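Yeast glycogen phosphorylase (Saccharomyces cerevisiae, PDB 1YGP) is a pyridoxal-5'-phosphate-containing glycogen phosphorylase, a large two-domain enzyme of the carbohydrate phosphorylase family with the GT-B fold. Local coordinates at residues P518-K523 with K700-I705; K728-G733 with A854-F859. All coordinates share one frame; numbering follows the deposited sequence.

Contact 1 of 2, residues P518-K523 with K700-I705. With PLP (pyridoxal-5'-phosphate), chain E.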
ATOM      1  N   PRO A 518      16.762 -25.577  13.261  1.00  4.60           N
ATOM      2  CA  PRO A 518      17.905 -25.210  14.067  1.00  4.10           C
ATOM      3  C   PRO A 518      18.388 -23.803  13.812  1.00  3.59           C
ATOM      4  O   PRO A 518      18.840 -23.131  14.741  1.00  7.86           O
ATOM      5  CB  PRO A 518      18.936 -26.231  13.737  1.00  5.51           C
ATOM      6  CG  PRO A 518      18.117 -27.428  13.380  1.00  5.97           C
ATOM      7  CD  PRO A 518      17.029 -26.815  12.547  1.00  4.11           C
ATOM      8  N   ARG A 519      18.299 -23.287  12.595  1.00  2.44           N
ATOM      9  CA  ARG A 519      18.872 -21.975  12.379  1.00  6.03           C
ATOM     10  C   ARG A 519      18.073 -20.885  13.058  1.00  8.37           C
ATOM     11  O   ARG A 519      18.686 -19.971  13.608  1.00 13.75           O
ATOM     12  CB  ARG A 519      18.978 -21.645  10.908  1.00  5.66           C
ATOM     13  CG  ARG A 519      20.144 -22.311  10.190  1.00 12.28           C
ATOM     14  CD  ARG A 519      19.960 -23.809   9.935  1.00 13.19           C
ATOM     15  NE  ARG A 519      18.945 -24.116   8.945  1.00 13.57           N
ATOM     16  CZ  ARG A 519      18.567 -25.386   8.745  1.00 17.17           C
ATOM     17  NH1 ARG A 519      19.097 -26.392   9.442  1.00 10.79           N
ATOM     18  NH2 ARG A 519      17.636 -25.673   7.831  1.00 14.54           N
ATOM     19  N   ARG A 520      16.739 -20.897  13.115  1.00 10.13           N
ATOM     20  CA  ARG A 520      16.051 -19.817  13.802  1.00  9.63           C
ATOM     21  C   ARG A 520      15.995 -20.142  15.278  1.00 11.75           C
ATOM     22  O   ARG A 520      16.399 -19.326  16.107  1.00 14.32           O
ATOM     23  CB  ARG A 520      14.636 -19.625  13.300  1.00  6.87           C
ATOM     24  CG  ARG A 520      14.027 -18.346  13.867  1.00  8.07           C
ATOM     25  CD  ARG A 520      12.580 -18.122  13.438  1.00  4.70           C
ATOM     26  NE  ARG A 520      12.529 -17.728  12.038  1.00 15.64           N
ATOM     27  CZ  ARG A 520      12.637 -16.457  11.650  1.00 13.90           C
ATOM     28  NH1 ARG A 520      12.797 -15.466  12.523  1.00 17.98           N
ATOM     29  NH2 ARG A 520      12.576 -16.170  10.358  1.00  9.75           N
ATOM     30  N   TRP A 521      15.618 -21.359  15.633  1.00 14.03           N
ATOM     31  CA  TRP A 521      15.424 -21.637  17.031  1.00 15.46           C
ATOM     32  C   TRP A 521      16.687 -21.867  17.860  1.00 17.95           C
ATOM     33  O   TRP A 521      16.597 -21.673  19.077  1.00 21.45           O
ATOM     34  CB  TRP A 521      14.396 -22.786  17.055  1.00  9.21           C
ATOM     35  CG  TRP A 521      13.083 -22.215  16.498  1.00  7.80           C
ATOM     36  CD1 TRP A 521      12.524 -22.690  15.334  1.00  8.02           C
ATOM     37  CD2 TRP A 521      12.373 -21.147  17.012  1.00  4.70           C
ATOM     38  NE1 TRP A 521      11.479 -21.928  15.099  1.00  2.00           N
ATOM     39  CE2 TRP A 521      11.352 -21.003  16.061  1.00  3.30           C
ATOM     40  CE3 TRP A 521      12.431 -20.279  18.107  1.00  2.00           C
ATOM     41  CZ2 TRP A 521      10.391 -19.997  16.192  1.00  3.91           C
ATOM     42  CZ3 TRP A 521      11.474 -19.274  18.238  1.00  2.00           C
ATOM     43  CH2 TRP A 521      10.465 -19.133  17.286  1.00  2.00           C
ATOM     44  N   LEU A 522      17.870 -22.183  17.290  1.00 15.42           N
ATOM     45  CA  LEU A 522      19.110 -22.259  18.066  1.00  8.82           C
ATOM     46  C   LEU A 522      20.090 -21.157  17.670  1.00  9.55           C
ATOM     47  O   LEU A 522      20.552 -20.378  18.506  1.00  7.82           O
ATOM     48  CB  LEU A 522      19.794 -23.616  17.877  1.00  5.24           C
ATOM     49  CG  LEU A 522      21.176 -23.925  18.484  1.00  2.23           C
ATOM     50  CD1 LEU A 522      21.154 -23.740  19.970  1.00  6.29           C
ATOM     51  CD2 LEU A 522      21.541 -25.372  18.246  1.00  2.00           C
ATOM     52  N   LYS A 523      20.415 -21.008  16.392  1.00 11.59           N
ATOM     53  CA  LYS A 523      21.436 -20.033  16.031  1.00 13.58           C
ATOM     54  C   LYS A 523      20.911 -18.613  16.042  1.00 13.91           C
ATOM     55  O   LYS A 523      21.625 -17.712  16.478  1.00 18.84           O
ATOM     56  CB  LYS A 523      22.026 -20.355  14.650  1.00 12.19           C
ATOM     57  CG  LYS A 523      23.210 -19.467  14.383  1.00  6.74           C
ATOM     58  CD  LYS A 523      23.876 -19.863  13.107  1.00 16.15           C
ATOM     59  CE  LYS A 523      25.018 -18.886  12.809  1.00 23.61           C
ATOM     60  NZ  LYS A 523      25.944 -18.707  13.919  1.00 21.52           N
ATOM     61  N   LYS A 700       9.169 -12.314  19.983  1.00 12.07           N
ATOM     62  CA  LYS A 700       9.083 -12.380  21.421  1.00 12.47           C
ATOM     63  C   LYS A 700       9.476 -13.790  21.856  1.00 13.60           C
ATOM     64  O   LYS A 700      10.282 -13.958  22.767  1.00 12.23           O
ATOM     65  CB  LYS A 700       7.674 -12.035  21.823  1.00 10.86           C
ATOM     66  CG  LYS A 700       7.355 -10.582  21.476  1.00  9.20           C
ATOM     67  CD  LYS A 700       6.749  -9.912  22.690  1.00  7.48           C
ATOM     68  CE  LYS A 700       6.276  -8.521  22.364  1.00 11.56           C
ATOM     69  NZ  LYS A 700       5.256  -8.522  21.331  1.00 18.16           N
ATOM     70  N   ALA A 701       9.027 -14.827  21.146  1.00 17.17           N
ATOM     71  CA  ALA A 701       9.373 -16.207  21.456  1.00 17.09           C
ATOM     72  C   ALA A 701      10.859 -16.455  21.223  1.00 16.75           C
ATOM     73  O   ALA A 701      11.439 -17.305  21.904  1.00 19.75           O
ATOM     74  CB  ALA A 701       8.575 -17.174  20.580  1.00 15.68           C
ATOM     75  N   GLU A 702      11.532 -15.732  20.323  1.00 13.26           N
ATOM     76  CA  GLU A 702      12.959 -15.916  20.161  1.00 13.08           C
ATOM     77  C   GLU A 702      13.695 -15.294  21.341  1.00 15.44           C
ATOM     78  O   GLU A 702      14.838 -15.676  21.568  1.00 17.54           O
ATOM     79  CB  GLU A 702      13.456 -15.276  18.881  1.00 10.65           C
ATOM     80  CG  GLU A 702      13.225 -16.071  17.596  1.00 14.23           C
ATOM     81  CD  GLU A 702      13.524 -15.281  16.318  1.00 19.28           C
ATOM     82  OE1 GLU A 702      14.567 -14.634  16.218  1.00 24.77           O
ATOM     83  OE2 GLU A 702      12.700 -15.288  15.411  1.00 23.40           O
ATOM     84  N   ILE A 703      13.114 -14.350  22.108  1.00 14.27           N
ATOM     85  CA  ILE A 703      13.782 -13.796  23.277  1.00 11.01           C
ATOM     86  C   ILE A 703      13.422 -14.643  24.494  1.00 12.76           C
ATOM     87  O   ILE A 703      14.289 -14.993  25.303  1.00 16.70           O
ATOM     88  CB  ILE A 703      13.347 -12.322  23.497  1.00 12.04           C
ATOM     89  CG1 ILE A 703      13.756 -11.471  22.301  1.00 17.01           C
ATOM     90  CG2 ILE A 703      14.022 -11.741  24.734  1.00 14.11           C
ATOM     91  CD1 ILE A 703      15.257 -11.509  21.873  1.00 17.58           C
ATOM     92  N   ILE A 704      12.139 -15.017  24.596  1.00 10.29           N
ATOM     93  CA  ILE A 704      11.587 -15.778  25.711  1.00  7.16           C
ATOM     94  C   ILE A 704      12.090 -17.207  25.776  1.00 10.91           C
ATOM     95  O   ILE A 704      12.571 -17.589  26.842  1.00 16.36           O
ATOM     96  CB  ILE A 704      10.050 -15.768  25.626  1.00  2.16           C
ATOM     97  CG1 ILE A 704       9.585 -14.364  25.890  1.00  2.00           C
ATOM     98  CG2 ILE A 704       9.415 -16.737  26.618  1.00  6.69           C
ATOM     99  CD1 ILE A 704       8.069 -14.182  25.800  1.00 11.16           C
ATOM    100  N   ILE A 705      12.037 -18.029  24.724  1.00  9.30           N
ATOM    101  CA  ILE A 705      12.499 -19.402  24.839  1.00  9.33           C
ATOM    102  C   ILE A 705      13.957 -19.601  25.301  1.00 11.80           C
ATOM    103  O   ILE A 705      14.110 -20.331  26.288  1.00 14.48           O
ATOM    104  CB  ILE A 705      12.181 -20.066  23.479  1.00  3.61           C
ATOM    105  CG1 ILE A 705      10.691 -20.338  23.546  1.00  2.17           C
ATOM    106  CG2 ILE A 705      12.985 -21.329  23.182  1.00  2.00           C
ATOM    107  CD1 ILE A 705       9.940 -20.789  22.285  1.00  7.46           C
TER
HETATM  108  N1  PLP E 860       3.547 -19.423  18.105  1.00 10.68           N
HETATM  109  C2  PLP E 860       4.842 -18.996  18.097  1.00  9.52           C
HETATM  110  C2A PLP E 860       5.108 -17.513  18.127  1.00  7.12           C
HETATM  111  C3  PLP E 860       5.881 -19.913  18.035  1.00  8.64           C
HETATM  112  O3  PLP E 860       7.181 -19.481  17.955  1.00  6.60           O
HETATM  113  C4  PLP E 860       5.608 -21.271  18.002  1.00  9.70           C
HETATM  114  C4A PLP E 860       6.606 -22.209  18.281  1.00  7.97           C
HETATM  115  C5  PLP E 860       4.284 -21.684  17.998  1.00 14.89           C
HETATM  116  C6  PLP E 860       3.270 -20.757  18.052  1.00 13.47           C
HETATM  117  C5A PLP E 860       3.920 -23.189  18.057  1.00 16.63           C
HETATM  118  O4P PLP E 860       3.860 -23.602  19.432  1.00 17.71           O
HETATM  119  P   PLP E 860       2.702 -24.497  20.030  1.00 17.03           P
HETATM  120  O1P PLP E 860       2.178 -25.313  18.912  1.00 13.83           O
HETATM  121  O2P PLP E 860       3.526 -25.480  21.002  1.00 13.95           O
HETATM  122  O3P PLP E 860       1.852 -23.642  20.900  1.00 21.76           O

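Contact 2 of 2, residues K728-G733 with A854-F859. With PLP (pyridoxal-5'-phosphate), chain E.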
ATOM      1  N   LYS A 728      11.377 -26.450  20.891  1.00 13.78           N
ATOM      2  CA  LYS A 728      12.124 -25.189  20.921  1.00 10.34           C
ATOM      3  C   LYS A 728      12.707 -24.938  22.292  1.00  8.03           C
ATOM      4  O   LYS A 728      13.801 -24.389  22.383  1.00  8.28           O
ATOM      5  CB  LYS A 728      11.244 -23.977  20.569  1.00  6.70           C
ATOM      6  CG  LYS A 728      10.717 -23.972  19.147  1.00  2.00           C
ATOM      7  CD  LYS A 728       9.664 -22.911  19.004  1.00  2.99           C
ATOM      8  CE  LYS A 728       8.885 -23.175  17.738  1.00  3.18           C
ATOM      9  NZ  LYS A 728       7.909 -22.100  17.664  1.00 10.17           N
ATOM     10  N   PHE A 729      12.000 -25.324  23.359  1.00  8.38           N
ATOM     11  CA  PHE A 729      12.514 -25.189  24.706  1.00  5.36           C
ATOM     12  C   PHE A 729      13.604 -26.215  24.930  1.00 11.25           C
ATOM     13  O   PHE A 729      14.679 -25.873  25.447  1.00 17.76           O
ATOM     14  CB  PHE A 729      11.437 -25.410  25.726  1.00  2.00           C
ATOM     15  CG  PHE A 729      10.529 -24.210  25.879  1.00  4.00           C
ATOM     16  CD1 PHE A 729      10.994 -23.059  26.521  1.00  6.43           C
ATOM     17  CD2 PHE A 729       9.238 -24.236  25.370  1.00  6.79           C
ATOM     18  CE1 PHE A 729      10.176 -21.944  26.650  1.00  2.00           C
ATOM     19  CE2 PHE A 729       8.423 -23.111  25.499  1.00  6.72           C
ATOM     20  CZ  PHE A 729       8.888 -21.969  26.135  1.00  3.80           C
ATOM     21  N   VAL A 730      13.404 -27.458  24.490  1.00 10.01           N
ATOM     22  CA  VAL A 730      14.411 -28.481  24.702  1.00 10.72           C
ATOM     23  C   VAL A 730      15.706 -28.100  24.002  1.00 11.79           C
ATOM     24  O   VAL A 730      16.738 -28.056  24.686  1.00 12.12           O
ATOM     25  CB  VAL A 730      13.860 -29.829  24.208  1.00 11.35           C
ATOM     26  CG1 VAL A 730      14.935 -30.896  24.172  1.00  6.50           C
ATOM     27  CG2 VAL A 730      12.787 -30.281  25.191  1.00  5.00           C
ATOM     28  N   MET A 731      15.685 -27.690  22.718  1.00 10.56           N
ATOM     29  CA  MET A 731      16.883 -27.266  21.958  1.00  9.87           C
ATOM     30  C   MET A 731      17.721 -26.145  22.595  1.00 10.01           C
ATOM     31  O   MET A 731      18.837 -25.820  22.189  1.00  2.00           O
ATOM     32  CB  MET A 731      16.428 -26.821  20.560  1.00 15.27           C
ATOM     33  CG  MET A 731      17.491 -26.524  19.493  1.00 12.57           C
ATOM     34  SD  MET A 731      16.749 -26.532  17.837  1.00 17.88           S
ATOM     35  CE  MET A 731      16.436 -28.270  17.666  1.00  6.13           C
ATOM     36  N   ASN A 732      17.154 -25.529  23.625  1.00 11.43           N
ATOM     37  CA  ASN A 732      17.789 -24.432  24.285  1.00 14.54           C
ATOM     38  C   ASN A 732      18.081 -24.737  25.748  1.00 14.88           C
ATOM     39  O   ASN A 732      18.336 -23.821  26.533  1.00 16.48           O
ATOM     40  CB  ASN A 732      16.870 -23.210  24.096  1.00 16.69           C
ATOM     41  CG  ASN A 732      17.022 -22.533  22.728  1.00 12.55           C
ATOM     42  OD1 ASN A 732      17.924 -21.726  22.505  1.00 10.19           O
ATOM     43  ND2 ASN A 732      16.167 -22.777  21.752  1.00 12.44           N
ATOM     44  N   GLY A 733      18.065 -26.019  26.147  1.00 12.95           N
ATOM     45  CA  GLY A 733      18.395 -26.434  27.511  1.00  9.77           C
ATOM     46  C   GLY A 733      17.335 -26.127  28.565  1.00 12.08           C
ATOM     47  O   GLY A 733      17.626 -26.107  29.772  1.00 18.74           O
ATOM     48  N   ALA A 854      21.948 -32.232  23.813  1.00 16.43           N
ATOM     49  CA  ALA A 854      22.668 -33.322  23.222  1.00 16.92           C
ATOM     50  C   ALA A 854      21.762 -34.266  22.464  1.00 17.13           C
ATOM     51  O   ALA A 854      22.150 -34.788  21.421  1.00 17.07           O
ATOM     52  CB  ALA A 854      23.396 -34.065  24.335  1.00 17.59           C
ATOM     53  N   ASN A 855      20.532 -34.451  22.936  1.00 20.32           N
ATOM     54  CA  ASN A 855      19.611 -35.375  22.297  1.00 22.39           C
ATOM     55  C   ASN A 855      18.394 -34.744  21.615  1.00 23.72           C
ATOM     56  O   ASN A 855      17.481 -35.443  21.139  1.00 24.61           O
ATOM     57  CB  ASN A 855      19.162 -36.369  23.337  1.00 25.80           C
ATOM     58  CG  ASN A 855      20.322 -37.179  23.892  1.00 30.52           C
ATOM     59  OD1 ASN A 855      21.024 -37.940  23.223  1.00 28.07           O
ATOM     60  ND2 ASN A 855      20.600 -36.975  25.168  1.00 36.07           N
ATOM     61  N   VAL A 856      18.343 -33.411  21.469  1.00 21.07           N
ATOM     62  CA  VAL A 856      17.219 -32.763  20.806  1.00 16.88           C
ATOM     63  C   VAL A 856      17.226 -32.961  19.284  1.00 16.73           C
ATOM     64  O   VAL A 856      16.182 -32.913  18.628  1.00 20.37           O
ATOM     65  CB  VAL A 856      17.228 -31.262  21.139  1.00 11.90           C
ATOM     66  CG1 VAL A 856      18.303 -30.499  20.353  1.00 10.85           C
ATOM     67  CG2 VAL A 856      15.825 -30.743  20.853  1.00 13.62           C
ATOM     68  N   GLY A 857      18.380 -33.231  18.684  1.00 12.75           N
ATOM     69  CA  GLY A 857      18.551 -33.328  17.245  1.00  9.11           C
ATOM     70  C   GLY A 857      17.525 -34.071  16.404  1.00 10.22           C
ATOM     71  O   GLY A 857      17.382 -33.734  15.232  1.00 14.95           O
ATOM     72  N   PHE A 858      16.795 -35.073  16.881  1.00 11.27           N
ATOM     73  CA  PHE A 858      15.805 -35.735  16.040  1.00 10.46           C
ATOM     74  C   PHE A 858      14.689 -34.762  15.679  1.00 11.96           C
ATOM     75  O   PHE A 858      14.046 -34.900  14.638  1.00  9.96           O
ATOM     76  CB  PHE A 858      15.237 -36.912  16.787  1.00  8.70           C
ATOM     77  CG  PHE A 858      14.001 -37.575  16.195  1.00 10.30           C
ATOM     78  CD1 PHE A 858      14.126 -38.557  15.213  1.00 10.54           C
ATOM     79  CD2 PHE A 858      12.734 -37.240  16.691  1.00 15.67           C
ATOM     80  CE1 PHE A 858      12.986 -39.207  14.738  1.00 10.37           C
ATOM     81  CE2 PHE A 858      11.600 -37.896  16.208  1.00 15.03           C
ATOM     82  CZ  PHE A 858      11.727 -38.881  15.233  1.00 13.21           C
ATOM     83  N   PHE A 859      14.442 -33.760  16.517  1.00  9.17           N
ATOM     84  CA  PHE A 859      13.373 -32.840  16.226  1.00  9.57           C
ATOM     85  C   PHE A 859      13.828 -31.751  15.263  1.00  9.13           C
ATOM     86  O   PHE A 859      13.201 -30.691  15.216  1.00  7.16           O
ATOM     87  CB  PHE A 859      12.860 -32.237  17.533  1.00 10.24           C
ATOM     88  CG  PHE A 859      12.438 -33.305  18.518  1.00 10.21           C
ATOM     89  CD1 PHE A 859      11.382 -34.168  18.203  1.00 15.52           C
ATOM     90  CD2 PHE A 859      13.142 -33.445  19.716  1.00  9.85           C
ATOM     91  CE1 PHE A 859      11.035 -35.186  19.098  1.00 17.57           C
ATOM     92  CE2 PHE A 859      12.783 -34.464  20.602  1.00 14.55           C
ATOM     93  CZ  PHE A 859      11.734 -35.335  20.294  1.00 13.44           C
TER
HETATM   94  N1  PLP E 860       3.547 -19.423  18.105  1.00 10.68           N
HETATM   95  C2  PLP E 860       4.842 -18.996  18.097  1.00  9.52           C
HETATM   96  C2A PLP E 860       5.108 -17.513  18.127  1.00  7.12           C
HETATM   97  C3  PLP E 860       5.881 -19.913  18.035  1.00  8.64           C
HETATM   98  O3  PLP E 860       7.181 -19.481  17.955  1.00  6.60           O
HETATM   99  C4  PLP E 860       5.608 -21.271  18.002  1.00  9.70           C
HETATM  100  C4A PLP E 860       6.606 -22.209  18.281  1.00  7.97           C
HETATM  101  C5  PLP E 860       4.284 -21.684  17.998  1.00 14.89           C
HETATM  102  C6  PLP E 860       3.270 -20.757  18.052  1.00 13.47           C
HETATM  103  C5A PLP E 860       3.920 -23.189  18.057  1.00 16.63           C
HETATM  104  O4P PLP E 860       3.860 -23.602  19.432  1.00 17.71           O
HETATM  105  P   PLP E 860       2.702 -24.497  20.030  1.00 17.03           P
HETATM  106  O1P PLP E 860       2.178 -25.313  18.912  1.00 13.83           O
HETATM  107  O2P PLP E 860       3.526 -25.480  21.002  1.00 13.95           O
HETATM  108  O3P PLP E 860       1.852 -23.642  20.900  1.00 21.76           O

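Contact 1 of 2, residues P518-K523 with K700-I705
Ala-701 and Trp-521 meet beside pyridoxal-5'-phosphate: the methyl CB of Ala-701 lies 4.3 Å from CH2 of the indole, and the backbone carbon C of Ala-701 sits near the ring plane at the indole edge. Both residues belong to the ligand pocket. O3 of pyridoxal-5'-phosphate is 3.4 Å from CH2 of Trp-521 and 3.8 Å from CB of Ala-701, so the two side chains converge on the same oxygen. Glu-702 follows, reaching past the benzo end of the indole with CG 3.7 Å from CZ3 of Trp-521; ring and carboxylate planes are almost perpendicular. In this GT-B protein the helical segments 518-523 and 700-704 run at 47°, their axes 10.2 Å apart at closest approach, a separation bridged by long side chains. Beyond CG the Glu-702 chain is extended, which carries OE2 to NH1 of Arg-520 for a 2.9 Å salt bridge. That bond has an N-H...O angle of 156°; it lies close to the guanidinium plane and meets OE2 on the syn side, but tilted from the carboxylate plane. With CG of Arg-520 turned opposite the backbone N (chi1 -170°), the chain runs back along Trp-521 and CD lies over one face of the indole, 3.9 Å above the plane.

Contact 2 of 2, residues K728-G733 with A854-F859
Val-856, of segment 854-859, packs against Val-730 and Met-731. At the start of segment 728-733, Lys-728 points away from this interface; its chain, extended beyond CG, ends in a covalent bond of 1.4 Å from NZ to C4A of pyridoxal-5'-phosphate, consistent with the Schiff-base lysine of this family. At Val-730 the methyl CG1 meets CG2 of Val-856 at 3.4 Å, the two valines lying alongside with their chains running opposite ways. The helix that carries Lys-728 stops here in a Schellman motif: Val-730 O accepts from Gly-733 N, and Phe-729 O from Gly-734 N, with Gly-733 as the C-prime residue at positive phi (74°). The backbone N of Met-731 comes within 3.6 Å of CG2 of Val-856. The methionine side chain lies across Val-856; a bend at chi3 (-71°) accompanies the approach of CE to CG1 of Val-856, 4.0 Å away. Asn-732 turns from the interface and folds back on its own helix, its ND2 donating a hydrogen bond to Lys-728 O over 2.9 Å at 168°. The same amide nitrogen probably hydrogen-bonds to Trp-521 O, while OD1 accepts a hydrogen bond from ND2 of Asn-526. After the turn, Gly-733 O is hydrogen-bonded to Ser-849 OG, farther back on helix 842-856.

How the contacts relate
Both contacts are buried, with centres 12 Å apart, and each includes a segment that reaches pyridoxal-5'-phosphate, but their chemistry differs. Contact 1 combines a salt bridge with aromatic packing, and its interface itself adjoins pyridoxal-5'-phosphate; contact 2 is wholly apolar across its segments, and Lys-728 leaves from the side facing away. They lie in series along the chain, contact 1 closing before contact 2 opens, and hold different helices, yet they touch. Ile-705 of contact 1 packs on Lys-728 and Phe-729, with CG1 of Ile-705 3.5 Å from CE1 of Phe-729. CZ2 of Trp-521 also packs 3.6 Å from NZ of Lys-728.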